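Local atomic coordinates of beta-N-acetylhexosaminidase (Arthrobacter aurescens, PDB entry 3RCN), a protein that probably hydrolyses terminal non-reducing N-acetyl-D-hexosamine residues from N-acetyl-beta-D-hexosaminides, as a family 20 glycoside hydrolase. Residues G142-V147 / G451-I456; L169-L174 / T239-I244; L378-R383 / D397-P402. All coordinates share one frame; numbering follows the deposited sequence.

Contact 1: G142-V147 / G451-I456; sequences GTMLDV and GAQANI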
# COMPACT_ATOMS: atom_id res chain seq x y z
N GLY A 142 -19.50 9.04 -6.94
CA GLY A 142 -18.30 8.65 -7.63
C GLY A 142 -17.00 9.24 -7.15
O GLY A 142 -16.99 10.24 -6.44
N THR A 143 -15.91 8.65 -7.62
CA THR A 143 -14.60 9.27 -7.56
C THR A 143 -13.86 8.81 -8.79
O THR A 143 -13.91 7.63 -9.17
CB THR A 143 -13.78 8.82 -6.32
OG1 THR A 143 -14.44 9.25 -5.12
CG2 THR A 143 -12.40 9.42 -6.37
N MSE A 144 -13.16 9.73 -9.41
CA MSE A 144 -12.29 9.37 -10.51
C MSE A 144 -10.85 9.37 -10.05
O MSE A 144 -10.43 10.21 -9.25
CB MSE A 144 -12.44 10.33 -11.66
CG MSE A 144 -11.89 9.79 -12.94
SE MSE A 144 -11.08 11.20 -13.97
CE MSE A 144 -9.49 11.39 -12.87
N LEU A 145 -10.09 8.42 -10.55
CA LEU A 145 -8.72 8.28 -10.18
C LEU A 145 -7.89 8.25 -11.45
O LEU A 145 -8.06 7.35 -12.28
CB LEU A 145 -8.56 6.98 -9.41
CG LEU A 145 -7.16 6.62 -8.94
CD1 LEU A 145 -6.48 7.83 -8.28
CD2 LEU A 145 -7.25 5.43 -8.00
N ASP A 146 -6.99 9.21 -11.62
CA ASP A 146 -6.16 9.23 -12.80
C ASP A 146 -4.86 8.45 -12.48
O ASP A 146 -4.00 8.90 -11.73
CB ASP A 146 -5.86 10.70 -13.10
CG ASP A 146 -4.85 10.90 -14.22
OD1 ASP A 146 -4.55 9.92 -14.93
OD2 ASP A 146 -4.38 12.05 -14.38
N VAL A 147 -4.76 7.26 -13.05
CA VAL A 147 -3.55 6.45 -13.00
C VAL A 147 -2.73 6.54 -14.28
O VAL A 147 -1.74 5.84 -14.45
CB VAL A 147 -3.86 5.01 -12.64
CG1 VAL A 147 -4.70 4.97 -11.38
CG2 VAL A 147 -4.56 4.32 -13.79
N GLY A 451 -26.34 11.27 -10.26
CA GLY A 451 -25.52 11.63 -9.12
C GLY A 451 -24.35 12.55 -9.47
O GLY A 451 -24.40 13.33 -10.43
N ALA A 452 -23.31 12.47 -8.65
CA ALA A 452 -22.14 13.33 -8.78
C ALA A 452 -20.84 12.55 -8.63
O ALA A 452 -20.84 11.38 -8.27
CB ALA A 452 -22.20 14.50 -7.79
N GLN A 453 -19.73 13.20 -8.98
CA GLN A 453 -18.43 12.55 -8.91
C GLN A 453 -17.32 13.57 -8.65
O GLN A 453 -17.35 14.68 -9.17
CB GLN A 453 -18.23 11.80 -10.22
CG GLN A 453 -16.84 11.33 -10.52
CD GLN A 453 -16.78 10.70 -11.90
OE1 GLN A 453 -17.53 9.76 -12.19
NE2 GLN A 453 -15.93 11.23 -12.77
N ALA A 454 -16.33 13.18 -7.85
CA ALA A 454 -15.16 14.01 -7.64
C ALA A 454 -13.99 13.45 -8.45
O ALA A 454 -13.78 12.23 -8.49
CB ALA A 454 -14.80 14.08 -6.16
N ASN A 455 -13.23 14.33 -9.10
CA ASN A 455 -12.13 13.90 -9.96
C ASN A 455 -10.77 14.28 -9.38
O ASN A 455 -10.55 15.42 -8.97
CB ASN A 455 -12.27 14.49 -11.37
CG ASN A 455 -13.53 14.02 -12.07
OD1 ASN A 455 -14.10 13.00 -11.71
ND2 ASN A 455 -13.96 14.75 -13.09
N ILE A 456 -9.85 13.31 -9.34
CA ILE A 456 -8.49 13.57 -8.92
C ILE A 456 -7.52 13.36 -10.09
O ILE A 456 -7.17 12.22 -10.42
CB ILE A 456 -8.14 12.57 -7.79
CG1 ILE A 456 -9.29 12.54 -6.76
CG2 ILE A 456 -6.81 12.91 -7.13
CD1 ILE A 456 -9.21 11.38 -5.79

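Contact 2: L169-L174 / T239-I244; sequences LNVLHL and TVIPEI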
# COMPACT_ATOMS: atom_id res chain seq x y z
N LEU A 169 -19.00 5.50 -0.91
CA LEU A 169 -18.88 5.82 -2.32
C LEU A 169 -19.02 4.52 -3.10
O LEU A 169 -18.38 3.53 -2.75
CB LEU A 169 -17.54 6.49 -2.62
CG LEU A 169 -17.39 7.84 -1.91
CD1 LEU A 169 -15.96 8.34 -1.92
CD2 LEU A 169 -18.32 8.89 -2.52
N ASN A 170 -19.94 4.51 -4.07
CA ASN A 170 -20.15 3.35 -4.94
C ASN A 170 -19.56 3.32 -6.36
O ASN A 170 -19.70 2.32 -7.06
CB ASN A 170 -21.63 2.96 -4.96
CG ASN A 170 -22.49 4.02 -5.58
OD1 ASN A 170 -22.00 5.02 -6.10
ND2 ASN A 170 -23.80 3.80 -5.54
N VAL A 171 -18.90 4.39 -6.82
CA VAL A 171 -18.35 4.35 -8.18
C VAL A 171 -16.92 4.81 -8.24
O VAL A 171 -16.56 5.85 -7.69
CB VAL A 171 -19.19 5.18 -9.23
CG1 VAL A 171 -18.53 5.13 -10.60
CG2 VAL A 171 -20.59 4.66 -9.36
N LEU A 172 -16.10 4.04 -8.93
CA LEU A 172 -14.72 4.40 -9.14
C LEU A 172 -14.50 4.47 -10.62
O LEU A 172 -14.62 3.46 -11.34
CB LEU A 172 -13.75 3.38 -8.54
CG LEU A 172 -12.30 3.52 -9.06
CD1 LEU A 172 -11.61 4.77 -8.50
CD2 LEU A 172 -11.49 2.28 -8.75
N HIS A 173 -14.18 5.67 -11.08
CA HIS A 173 -13.97 5.91 -12.48
C HIS A 173 -12.45 5.92 -12.67
O HIS A 173 -11.74 6.76 -12.12
CB HIS A 173 -14.63 7.24 -12.88
CG HIS A 173 -14.35 7.67 -14.28
ND1 HIS A 173 -15.25 8.42 -15.02
CD2 HIS A 173 -13.27 7.50 -15.08
CE1 HIS A 173 -14.74 8.67 -16.21
NE2 HIS A 173 -13.54 8.13 -16.26
N LEU A 174 -11.96 4.94 -13.43
CA LEU A 174 -10.55 4.64 -13.49
C LEU A 174 -9.96 5.13 -14.80
O LEU A 174 -10.15 4.50 -15.82
CB LEU A 174 -10.38 3.13 -13.42
CG LEU A 174 -9.04 2.61 -12.93
CD1 LEU A 174 -8.70 3.27 -11.62
CD2 LEU A 174 -9.09 1.11 -12.76
N THR A 239 -18.67 0.05 -8.27
CA THR A 239 -18.64 -0.24 -9.69
C THR A 239 -17.39 0.43 -10.25
O THR A 239 -17.11 1.59 -9.92
CB THR A 239 -19.92 0.28 -10.37
OG1 THR A 239 -21.05 -0.48 -9.92
CG2 THR A 239 -19.83 0.19 -11.90
N VAL A 240 -16.62 -0.30 -11.05
CA VAL A 240 -15.43 0.28 -11.66
C VAL A 240 -15.68 0.60 -13.14
O VAL A 240 -15.80 -0.31 -13.97
CB VAL A 240 -14.21 -0.67 -11.57
CG1 VAL A 240 -13.03 -0.06 -12.29
CG2 VAL A 240 -13.84 -0.95 -10.11
N ILE A 241 -15.75 1.89 -13.45
CA ILE A 241 -15.92 2.33 -14.83
C ILE A 241 -14.56 2.67 -15.44
O ILE A 241 -13.93 3.65 -15.06
CB ILE A 241 -16.81 3.57 -14.88
CG1 ILE A 241 -18.25 3.21 -14.51
CG2 ILE A 241 -16.72 4.24 -16.25
CD1 ILE A 241 -19.12 4.42 -14.18
N PRO A 242 -14.09 1.84 -16.37
CA PRO A 242 -12.79 2.11 -16.99
C PRO A 242 -12.94 3.17 -18.04
O PRO A 242 -14.01 3.30 -18.63
CB PRO A 242 -12.45 0.78 -17.65
CG PRO A 242 -13.81 0.20 -18.01
CD PRO A 242 -14.75 0.65 -16.93
N GLU A 243 -11.89 3.93 -18.28
CA GLU A 243 -11.93 4.91 -19.35
C GLU A 243 -10.73 4.70 -20.25
O GLU A 243 -9.59 4.68 -19.78
CB GLU A 243 -11.92 6.33 -18.80
CG GLU A 243 -11.95 7.40 -19.89
CD GLU A 243 -11.82 8.81 -19.34
OE1 GLU A 243 -11.86 8.98 -18.10
OE2 GLU A 243 -11.67 9.76 -20.14
N ILE A 244 -11.00 4.51 -21.54
CA ILE A 244 -9.97 4.64 -22.55
C ILE A 244 -10.29 5.89 -23.35
O ILE A 244 -11.23 5.90 -24.13
CB ILE A 244 -9.92 3.43 -23.48
CG1 ILE A 244 -9.44 2.19 -22.72
CG2 ILE A 244 -8.99 3.71 -24.63
CD1 ILE A 244 -10.50 1.52 -21.90
O HOH W 1 -21.92 -0.04 -7.33

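Contact 3: L378-R383 / D397-P402; sequences LVASWR and DVVMCP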
# COMPACT_ATOMS: atom_id res chain seq x y z
N LEU A 378 -24.15 8.20 -20.87
CA LEU A 378 -23.95 8.96 -19.65
C LEU A 378 -22.99 10.10 -19.94
O LEU A 378 -21.89 9.89 -20.49
CB LEU A 378 -23.34 8.05 -18.59
CG LEU A 378 -22.90 8.71 -17.29
CD1 LEU A 378 -24.09 9.41 -16.66
CD2 LEU A 378 -22.35 7.65 -16.36
N VAL A 379 -23.39 11.31 -19.57
CA VAL A 379 -22.50 12.45 -19.67
C VAL A 379 -21.94 12.85 -18.31
O VAL A 379 -22.68 13.02 -17.35
CB VAL A 379 -23.21 13.66 -20.28
CG1 VAL A 379 -22.22 14.81 -20.49
CG2 VAL A 379 -23.83 13.26 -21.59
N ALA A 380 -20.63 13.03 -18.24
CA ALA A 380 -20.02 13.57 -17.03
C ALA A 380 -19.74 15.05 -17.28
O ALA A 380 -18.81 15.41 -18.00
CB ALA A 380 -18.73 12.84 -16.70
N SER A 381 -20.53 15.90 -16.63
CA SER A 381 -20.52 17.32 -16.94
C SER A 381 -19.58 18.10 -16.03
O SER A 381 -19.86 18.28 -14.84
CB SER A 381 -21.93 17.89 -16.79
OG SER A 381 -21.89 19.29 -17.02
N TRP A 382 -18.49 18.59 -16.61
CA TRP A 382 -17.53 19.42 -15.90
C TRP A 382 -17.83 20.92 -16.00
O TRP A 382 -17.23 21.73 -15.31
CB TRP A 382 -16.13 19.13 -16.43
CG TRP A 382 -16.07 19.17 -17.91
CD1 TRP A 382 -16.26 18.13 -18.77
CD2 TRP A 382 -15.83 20.33 -18.72
NE1 TRP A 382 -16.15 18.57 -20.07
CE2 TRP A 382 -15.89 19.91 -20.06
CE3 TRP A 382 -15.58 21.67 -18.43
CZ2 TRP A 382 -15.69 20.80 -21.12
CZ3 TRP A 382 -15.39 22.55 -19.48
CH2 TRP A 382 -15.45 22.10 -20.81
N ARG A 383 -18.77 21.28 -16.87
CA ARG A 383 -19.26 22.65 -16.95
C ARG A 383 -20.24 22.88 -15.80
O ARG A 383 -20.51 21.97 -15.02
CB ARG A 383 -19.93 22.90 -18.30
CG ARG A 383 -19.47 21.97 -19.43
CD ARG A 383 -20.07 22.35 -20.79
NE ARG A 383 -19.25 23.32 -21.50
CZ ARG A 383 -18.71 23.13 -22.70
NH1 ARG A 383 -18.93 22.00 -23.37
NH2 ARG A 383 -17.96 24.08 -23.24
N ASP A 397 -28.33 10.73 -19.76
CA ASP A 397 -28.18 10.64 -18.30
C ASP A 397 -26.94 11.41 -17.87
O ASP A 397 -25.93 11.42 -18.56
CB ASP A 397 -28.09 9.19 -17.82
CG ASP A 397 -29.43 8.48 -17.85
OD1 ASP A 397 -30.48 9.16 -17.85
OD2 ASP A 397 -29.44 7.23 -17.87
N VAL A 398 -27.03 12.07 -16.73
CA VAL A 398 -26.00 13.00 -16.31
C VAL A 398 -25.45 12.65 -14.91
O VAL A 398 -26.18 12.19 -14.03
CB VAL A 398 -26.57 14.42 -16.30
CG1 VAL A 398 -25.60 15.41 -15.67
CG2 VAL A 398 -26.93 14.84 -17.71
N VAL A 399 -24.15 12.86 -14.72
CA VAL A 399 -23.55 12.91 -13.40
C VAL A 399 -22.73 14.20 -13.34
O VAL A 399 -22.01 14.53 -14.28
CB VAL A 399 -22.65 11.70 -13.13
CG1 VAL A 399 -23.46 10.43 -13.19
CG2 VAL A 399 -21.53 11.64 -14.14
N MSE A 400 -22.88 14.96 -12.25
CA MSE A 400 -22.18 16.24 -12.14
C MSE A 400 -20.78 16.10 -11.54
O MSE A 400 -20.58 15.46 -10.50
CB MSE A 400 -22.99 17.24 -11.31
CG MSE A 400 -24.37 17.51 -11.85
SE MSE A 400 -24.32 18.45 -13.56
CE MSE A 400 -23.23 19.98 -12.97
N CYS A 401 -19.81 16.69 -12.23
CA CYS A 401 -18.48 16.87 -11.69
C CYS A 401 -17.94 18.21 -12.17
O CYS A 401 -17.04 18.25 -13.01
CB CYS A 401 -17.56 15.73 -12.10
SG CYS A 401 -17.71 15.20 -13.81
N PRO A 402 -18.49 19.31 -11.65
CA PRO A 402 -18.07 20.64 -12.09
C PRO A 402 -16.58 20.87 -11.82
O PRO A 402 -16.11 20.57 -10.73
CB PRO A 402 -18.90 21.58 -11.22
CG PRO A 402 -20.03 20.75 -10.70
CD PRO A 402 -19.52 19.35 -10.60

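Contact 1: G142-V147 / G451-I456
M144, a selenomethionine, lies across the amides of Q453 and N455 on the neighbouring parallel strand, and this is the tightly packed part of the contact. N455 OD1 rests against M144 CB and takes a hydrogen bond from Q453 NE2 (2.8 Å), a donor that sits on an in-plane lone pair and nearly in the amide plane of Q453. N455 can meet it because its CG lies beside its own backbone N, chi1 -62°, while Q453 reaches forward with an extended chain. The other end of the Q453 amide is held too, OE1 by the hydroxyl of Y140, which fixes the rotation of the group. Beyond CB the M144 chain bends at chi2 and chi3 and brings its methyl CE to 3.5 Å from I456 O.

The opposite face, with T143, L145, A454 and I456, is more loosely joined. I456 CD1 meets T143 CG2 at 3.8 Å, A454 offers a single methyl, and the side chain of L145 stays clear of close contact with the other strand. Solvent plays no part on this side: helix 154-166 closes it, with F160 against T143, L145 and I456.

Between the two faces backbone bonds tie the strands together. M144 N gives to A454 O at 2.7 Å, I456 N gives to M144 O (3.2 Å), and the bond from A454 N to G142 O is weak. At the C-terminal end D146 N bonds I456 O, while the D146 carboxylate turns to A148 N and R149. Parallel pairing of the first strand with one 304 residues later, with the amides of Q453 and N455 on one face and helix-packed side chains on the other, is typical of the closure of an alpha/beta (TIM) barrel.

Contact 2: L169-L174 / T239-I244
H173 brings the edge of its imidazole against the carboxylate of E243, overlapping OE1. NE2 donates to E243 OE1 at 2.6 Å, meeting it on the anti side and 34° out of the carboxylate plane; ring and carboxylate stand 71° apart. Both side chains extend from their strands with CG opposite the backbone N (chi1 174° for H173, and E243 likewise), which lets them join although they are two residues out of step. OE1 takes a second bond from H175 ND1 and OE2 one from W365 NE1, so the carboxylate is gripped at both oxygens. An alanine here in place of H173 removes the imidazole, and E243, left with H175 as the other donor to OE1, would probably be freer to turn, with a gap opened beside W365.

The two strands are parallel neighbours in the catalytic alpha/beta barrel, and strand 140-146 flanks 169-174 on its other side while strand 309-313 follows 239-244. On the H173 face V171 CG1 packs against I241 CD1 at 3.7 Å. On the other face V240 is placed between two leucines, its CG2 4.2 Å from L172 CD2 and its CG1 4.1 Å from L174 CD2.

Five backbone bonds hold the pair, among them L172 N to T239 O (2.8 Å) and L174 N to I241 O (2.9 Å). E243 N to L174 O continues the run past P242. At the partly exposed start, T239 N bonds N170 O, and a water links that same carbonyl to T239 OG1.

Contact 3: L378-R383 / D397-P402
This contact joins the two strands of a beta-alpha-beta unit, 378-381 and 397-400 linked through helix 385-393, and L378 meets V399 across them. L378 swings its CG opposite the backbone N and lays CD1 over the neighbouring strand, 3.7 Å from V399 CG1, the two side chains crossing at about a right angle. V399 CG2, wedged between its own N and carbonyl carbon, turns instead to A380 and approaches its CB at 4.0 Å. A380 CB also meets C401 SG at 3.9 Å.

L378, A380 and V399 face the interior of the catalytic barrel, where Y140 and W365 adjoin them; C401, beyond the strand, touches N455. V398, on the other face, packs on A391 and L392 of the connecting helix. There too the selenium of M400, a selenomethionine, reaches S381 CB at 4.1 Å.

Backbone bonds run from V379 N to D397 O (2.7 Å), V399 N to V379 O (3.0 Å) and S381 N to V399 O. Past the strand ends C401 N still gives to S381 O. W382 then touches through CA and CB, CA lying 3.2 Å from C401 O, while its indole leads away. R383 folds back along that indole, its CG over one face at 3.9 Å, and its guanidinium forms a salt bridge with D366.

Overall arrangement
All three contacts lie in one curled, mostly parallel sheet, the barrel wall. Contact 1 sits between the others, its centre about 8 Å from that of contact 2 and about 11 Å from contact 3's. T143 O and L145 N probably bond H173 N and H173 O, and G451 O and Q453 N probably bond M400 N and M400 O, so contact 1 bridges the strands of contacts 2 and 3, which do not touch, their nearest atoms about 5 Å apart. Along the chain, 142-147 with 451-456 encloses both other pairs. Each contact has a side chain near E316, the predicted proton donor: N455 about 10 Å, E243 about 9 Å and W382 about 7 Å from its side chain.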